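PDB 5VOG: putative phosphoribosyltransferase from Neisseria gonorrhoeae, which binds the alarmone ppGpp and is probably a phosphoribosyltransferase, a glycosyl-transferring enzyme of the type I PRTase family. Local coordinates for residues A[18-23]-A[162-167]; A[62-67]-A[91-96]. All coordinates share one frame; numbering follows the deposited sequence. Where two conformers were deposited one is given.

Contact 1: A[18-23]-A[162-167]. With G4P (guanosine-5',3'-tetraphosphate), chain D.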
# COMPACT_ATOMS: atom_id res chain seq x y z
N ASP A 18 2.32 15.39 2.23
CA ASP A 18 1.61 16.28 1.31
C ASP A 18 2.46 16.61 0.08
O ASP A 18 1.93 16.70 -1.03
CB ASP A 18 1.20 17.56 2.02
CG ASP A 18 0.08 17.36 3.02
OD1 ASP A 18 -0.50 16.25 3.07
OD2 ASP A 18 -0.23 18.31 3.77
N ASP A 19 3.77 16.83 0.27
CA ASP A 19 4.67 17.02 -0.87
C ASP A 19 4.49 15.89 -1.88
O ASP A 19 4.40 16.12 -3.09
CB ASP A 19 6.14 17.05 -0.43
CG ASP A 19 6.53 18.31 0.32
OD1 ASP A 19 5.94 19.39 0.10
OD2 ASP A 19 7.49 18.20 1.11
N ILE A 20 4.46 14.66 -1.38
CA ILE A 20 4.39 13.50 -2.27
C ILE A 20 3.02 13.40 -2.91
O ILE A 20 2.90 13.12 -4.11
CB ILE A 20 4.77 12.24 -1.46
CG1 ILE A 20 6.29 12.30 -1.20
CG2 ILE A 20 4.32 10.95 -2.17
CD1 ILE A 20 6.78 11.27 -0.20
N HIS A 21 1.96 13.65 -2.14
CA HIS A 21 0.60 13.69 -2.68
C HIS A 21 0.50 14.65 -3.86
O HIS A 21 -0.10 14.31 -4.89
CB HIS A 21 -0.37 14.08 -1.56
CG HIS A 21 -1.82 14.01 -1.95
ND1 HIS A 21 -2.65 12.98 -1.57
CD2 HIS A 21 -2.59 14.86 -2.68
CE1 HIS A 21 -3.86 13.20 -2.04
NE2 HIS A 21 -3.85 14.33 -2.71
N ARG A 22 1.10 15.84 -3.75
CA ARG A 22 1.04 16.81 -4.84
C ARG A 22 1.77 16.30 -6.08
O ARG A 22 1.32 16.53 -7.21
CB ARG A 22 1.63 18.15 -4.38
CG ARG A 22 0.90 18.79 -3.21
CD ARG A 22 1.63 20.03 -2.70
NE ARG A 22 1.12 20.46 -1.39
CZ ARG A 22 0.09 21.28 -1.22
NH1 ARG A 22 -0.55 21.77 -2.27
NH2 ARG A 22 -0.30 21.61 0.00
N VAL A 23 2.91 15.62 -5.90
CA VAL A 23 3.62 15.05 -7.04
C VAL A 23 2.78 13.95 -7.69
O VAL A 23 2.71 13.85 -8.92
CB VAL A 23 5.00 14.52 -6.61
CG1 VAL A 23 5.67 13.76 -7.76
CG2 VAL A 23 5.89 15.65 -6.15
N ILE A 162 16.80 10.16 -0.54
CA ILE A 162 15.45 10.66 -0.26
C ILE A 162 14.96 10.03 1.03
O ILE A 162 14.96 8.80 1.18
CB ILE A 162 14.50 10.33 -1.42
CG1 ILE A 162 14.99 10.99 -2.72
CG2 ILE A 162 13.08 10.76 -1.08
CD1 ILE A 162 14.29 10.46 -3.97
N ASN A 163 14.53 10.88 1.97
CA ASN A 163 13.94 10.42 3.22
C ASN A 163 12.43 10.54 3.12
O ASN A 163 11.90 11.65 3.01
CB ASN A 163 14.50 11.23 4.39
CG ASN A 163 15.98 11.03 4.56
OD1 ASN A 163 16.41 10.04 5.13
ND2 ASN A 163 16.77 11.96 4.01
N TYR A 164 11.74 9.38 3.13
CA TYR A 164 10.29 9.31 2.98
C TYR A 164 9.60 9.48 4.32
O TYR A 164 10.09 9.00 5.34
CB TYR A 164 9.88 7.98 2.34
CG TYR A 164 10.30 7.94 0.89
CD1 TYR A 164 9.59 8.66 -0.06
CD2 TYR A 164 11.43 7.24 0.48
CE1 TYR A 164 9.97 8.67 -1.39
CE2 TYR A 164 11.82 7.24 -0.85
CZ TYR A 164 11.09 7.96 -1.78
OH TYR A 164 11.48 7.99 -3.10
N PRO A 165 8.43 10.13 4.32
CA PRO A 165 7.72 10.32 5.59
C PRO A 165 7.26 9.01 6.21
O PRO A 165 7.10 8.93 7.44
CB PRO A 165 6.53 11.21 5.20
CG PRO A 165 6.31 10.91 3.73
CD PRO A 165 7.68 10.65 3.16
N TRP A 166 7.05 7.98 5.40
CA TRP A 166 6.63 6.68 5.92
C TRP A 166 7.78 5.90 6.54
O TRP A 166 7.57 4.75 6.95
CB TRP A 166 5.94 5.87 4.82
CG TRP A 166 6.64 5.80 3.47
CD1 TRP A 166 7.71 5.01 3.15
CD2 TRP A 166 6.27 6.49 2.27
NE1 TRP A 166 8.03 5.18 1.81
CE2 TRP A 166 7.16 6.08 1.25
CE3 TRP A 166 5.27 7.42 1.95
CZ2 TRP A 166 7.07 6.55 -0.06
CZ3 TRP A 166 5.18 7.89 0.65
CH2 TRP A 166 6.09 7.46 -0.33
N ASP A 167 8.97 6.49 6.62
CA ASP A 167 10.08 5.96 7.40
C ASP A 167 10.39 6.82 8.62
O ASP A 167 11.40 6.58 9.30
CB ASP A 167 11.33 5.83 6.54
CG ASP A 167 11.23 4.72 5.52
OD1 ASP A 167 10.69 3.64 5.84
OD2 ASP A 167 11.70 4.95 4.37
PB G4P D . 14.48 0.51 -8.79
O1B G4P D . 14.57 -0.68 -9.60
O2B G4P D . 15.38 1.68 -9.23
O3B G4P D . 13.00 1.00 -8.69
O3A G4P D . 14.81 0.18 -7.27
PA G4P D . 16.11 -0.45 -6.60
O1A G4P D . 16.19 -1.91 -6.87
O2A G4P D . 17.33 0.33 -7.02
O5' G4P D . 15.82 -0.11 -5.05
C5' G4P D . 16.37 -0.89 -3.97
C4' G4P D . 15.92 -0.28 -2.67
O4' G4P D . 16.58 0.98 -2.46
C3' G4P D . 14.41 0.02 -2.60
O3' G4P D . 13.86 -0.69 -1.47
C2' G4P D . 14.31 1.53 -2.40
O2' G4P D . 13.25 1.92 -1.52
C1' G4P D . 15.68 1.86 -1.83
N9 G4P D . 16.10 3.22 -2.14
C8 G4P D . 16.79 3.64 -3.25
N7 G4P D . 17.01 4.93 -3.27
C5 G4P D . 16.43 5.39 -2.09
C6 G4P D . 16.35 6.71 -1.53
O6 G4P D . 16.80 7.75 -2.01
N1 G4P D . 15.69 6.72 -0.32
C2 G4P D . 15.15 5.61 0.30
N2 G4P D . 14.56 5.81 1.48
N3 G4P D . 15.22 4.39 -0.21
C4 G4P D . 15.87 4.35 -1.39
PC G4P D . 13.42 -2.21 -1.55
O1C G4P D . 14.58 -3.12 -1.39
O2C G4P D . 12.69 -2.34 -2.86
O3C G4P D . 12.36 -2.38 -0.37
PD G4P D . 10.91 -1.80 -0.08
O1D G4P D . 10.41 -1.26 -1.38
O2D G4P D . 10.08 -3.00 0.44
O3D G4P D . 11.10 -0.77 1.01
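Behind the guanine end of the ppGpp site, strand 161-163, probably part of the hood, and the turn after it meet helix 17-33 through one aliphatic side chain, Ile20, which is set among Tyr164, Pro165 and Trp166. The reach comes from the longer branch of Ile20: CG1 lies beside the backbone N (chi1 -72°) and the chain then runs extended, so that CD1 alone spans the gap. This methyl abuts CD of the Pro165 ring at 3.5 Å. It also lies near the plane of the Tyr164 ring, at its edge, 3.8 Å from CD1 of that tyrosine. Toward Trp166 it comes obliquely, touching CZ3 of the benzo ring at 3.8 Å. An isoleucine suits this place because its slim end fits among three rigid groups and asks for no polar partner; Met54 of helix 49-59 packs on it too.

The turn holds its own shape as a short 3-10 segment, closed by Asp167 N bonded to Tyr164 O, and Tyr164 CB lies against one face of the Trp166 ring. Tyr164 faces two ways: CD1 touches the helix, while CD2 lies 3.6 Å from N2 of the ligand, and its hydroxyl is hydrogen-bonded to His135. Two residues earlier, at Ile162, the strand reads the base with its backbone. Ile162 N gives a nearly straight bond (171°) to O6 of the ppGpp guanine, and Ile162 O takes its N1 at 2.7 Å and, on a more bent path, its N2 at 3.0 Å. The backbone N-H and C=O of Ile162 thus match the guanine edge, a donor for the carbonyl and an acceptor for two N-H groups, resembling backbone recognition of the base in type I purine phosphoribosyltransferases.

Contact 2: A[62-67]-A[91-96]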
# COMPACT_ATOMS: atom_id res chain seq x y z
N PRO A 62 -8.18 -0.43 -9.94
CA PRO A 62 -7.77 -1.28 -8.81
C PRO A 62 -6.27 -1.48 -8.73
O PRO A 62 -5.56 -1.47 -9.75
CB PRO A 62 -8.48 -2.61 -9.11
CG PRO A 62 -8.73 -2.59 -10.60
CD PRO A 62 -9.01 -1.15 -10.92
N ILE A 63 -5.79 -1.70 -7.50
CA ILE A 63 -4.37 -1.91 -7.23
C ILE A 63 -4.15 -3.39 -6.94
O ILE A 63 -4.57 -3.90 -5.89
CB ILE A 63 -3.88 -1.08 -6.04
CG1 ILE A 63 -4.18 0.41 -6.22
CG2 ILE A 63 -2.39 -1.33 -5.80
CD1 ILE A 63 -4.09 1.16 -4.89
N TYR A 64 -3.47 -4.08 -7.85
CA TYR A 64 -2.91 -5.39 -7.57
C TYR A 64 -1.51 -5.20 -6.99
O TYR A 64 -0.92 -4.13 -7.07
CB TYR A 64 -2.88 -6.24 -8.85
CG TYR A 64 -4.27 -6.61 -9.33
CD1 TYR A 64 -4.81 -7.85 -9.03
CD2 TYR A 64 -5.05 -5.71 -10.06
CE1 TYR A 64 -6.10 -8.20 -9.45
CE2 TYR A 64 -6.32 -6.03 -10.48
CZ TYR A 64 -6.85 -7.28 -10.17
OH TYR A 64 -8.12 -7.60 -10.60
N ALA A 65 -0.97 -6.27 -6.38
CA ALA A 65 0.29 -6.12 -5.66
C ALA A 65 1.24 -7.28 -5.92
O ALA A 65 0.84 -8.44 -5.99
CB ALA A 65 0.05 -6.01 -4.15
N VAL A 66 2.52 -6.94 -6.07
CA VAL A 66 3.63 -7.88 -5.97
C VAL A 66 4.60 -7.27 -4.98
O VAL A 66 4.56 -6.07 -4.71
CB VAL A 66 4.32 -8.14 -7.34
CG1 VAL A 66 3.32 -8.65 -8.37
CG2 VAL A 66 5.02 -6.86 -7.84
N THR A 67 5.47 -8.10 -4.40
CA THR A 67 6.53 -7.57 -3.56
C THR A 67 7.84 -8.26 -3.91
O THR A 67 7.87 -9.47 -4.15
CB THR A 67 6.24 -7.72 -2.05
OG1 THR A 67 5.20 -6.82 -1.66
CG2 THR A 67 7.48 -7.40 -1.20
N PRO A 91 -1.81 -17.21 -10.51
CA PRO A 91 -1.63 -16.70 -11.87
C PRO A 91 -2.15 -15.28 -11.95
O PRO A 91 -2.79 -14.82 -11.00
CB PRO A 91 -2.50 -17.64 -12.70
CG PRO A 91 -3.61 -18.00 -11.77
CD PRO A 91 -2.96 -18.12 -10.41
N VAL A 92 -1.91 -14.60 -13.05
CA VAL A 92 -2.59 -13.33 -13.27
C VAL A 92 -4.09 -13.59 -13.44
O VAL A 92 -4.47 -14.49 -14.22
CB VAL A 92 -2.02 -12.62 -14.49
CG1 VAL A 92 -2.85 -11.38 -14.82
CG2 VAL A 92 -0.57 -12.22 -14.24
N PRO A 93 -4.95 -12.87 -12.73
CA PRO A 93 -6.40 -13.11 -12.85
C PRO A 93 -6.88 -12.88 -14.27
O PRO A 93 -6.35 -12.05 -15.01
CB PRO A 93 -7.01 -12.09 -11.88
CG PRO A 93 -5.93 -11.84 -10.88
CD PRO A 93 -4.64 -11.91 -11.66
N GLU A 94 -7.92 -13.62 -14.65
CA GLU A 94 -8.41 -13.57 -16.02
C GLU A 94 -8.93 -12.19 -16.39
O GLU A 94 -8.87 -11.80 -17.56
CB GLU A 94 -9.50 -14.63 -16.22
CG GLU A 94 -9.60 -15.14 -17.65
CD GLU A 94 -8.36 -15.90 -18.09
OE1 GLU A 94 -7.66 -16.48 -17.23
OE2 GLU A 94 -8.09 -15.93 -19.31
N VAL A 95 -9.43 -11.41 -15.41
CA VAL A 95 -9.97 -10.09 -15.70
C VAL A 95 -8.89 -9.15 -16.23
O VAL A 95 -9.21 -8.12 -16.86
CB VAL A 95 -10.66 -9.51 -14.45
CG1 VAL A 95 -9.64 -9.11 -13.39
CG2 VAL A 95 -11.57 -8.34 -14.81
N LEU A 96 -7.61 -9.46 -16.01
CA LEU A 96 -6.53 -8.63 -16.51
C LEU A 96 -5.98 -9.07 -17.86
O LEU A 96 -5.12 -8.38 -18.41
CB LEU A 96 -5.38 -8.59 -15.49
CG LEU A 96 -5.69 -7.93 -14.15
CD1 LEU A 96 -4.44 -7.93 -13.28
CD2 LEU A 96 -6.21 -6.52 -14.36
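One face of the Tyr64 ring carries the CD1 methyl of Leu96, which sits almost over the ring centre as a CH-pi contact, 3.8 Å from the centroid and only 9° off the normal. Pro93 comes to the same ring obliquely, with CG 3.9 Å from CE1 of Tyr64. The phenol is therefore packed by two aliphatic side chains of a single turn. Beyond the ring, in one of its two conformers, Val95 CG1 comes to 3.5 Å from Tyr64 OH, a less certain contact.

In Leu96 CG is turned away from the carbonyl carbon (chi1 -65°) and CD1 continues the chain anti to CA, which carries this methyl over the ring; CD2 is 3.9 Å from CE2 of the tyrosine. Tyr64 and Leu96 run alongside one another, pointing opposite ways. The branched leucine end suits a flat aromatic face, while the ring of Pro93, already restrained, offers a compact apolar surface to the phenol. Leu96 N bonds back to Pro93 O at 3.0 Å, and this 3-10 turn brings both residues toward the strand.

Tyr64 itself is held by backbone pairing of its strand with Met41 and Ala43 of strand 40-45. Ala40, at the start of that neighbour, touches both Tyr64 and Leu96, and Val86 of the second subunit packs on the tyrosine. Such apolar packing of a connecting loop onto one side of the central beta-sheet belongs to the alpha/beta core of the type I PRTase fold.

Overall arrangement
Both contacts are apolar, and each centres on one side chain: Ile20 in contact 1, Tyr64 in contact 2. Their roles are reversed, since an aliphatic end meets aromatic rings and a proline in the first, whereas an aromatic ring receives aliphatic groups in the second. Contact 1 is fully buried and borders the guanine pocket; contact 2 is partly buried, with exposed Val95 at its margin, and joins a loop to the main sheet. Their centres are 26 Å apart. Along the chain, contact 2 is nested within the loop closed by contact 1. Helix 49-59 packs on Ile20 and Trp166 but, in contact 2, on Ile63, Ala65 and Thr67 beside Tyr64; the second subunit reaches both.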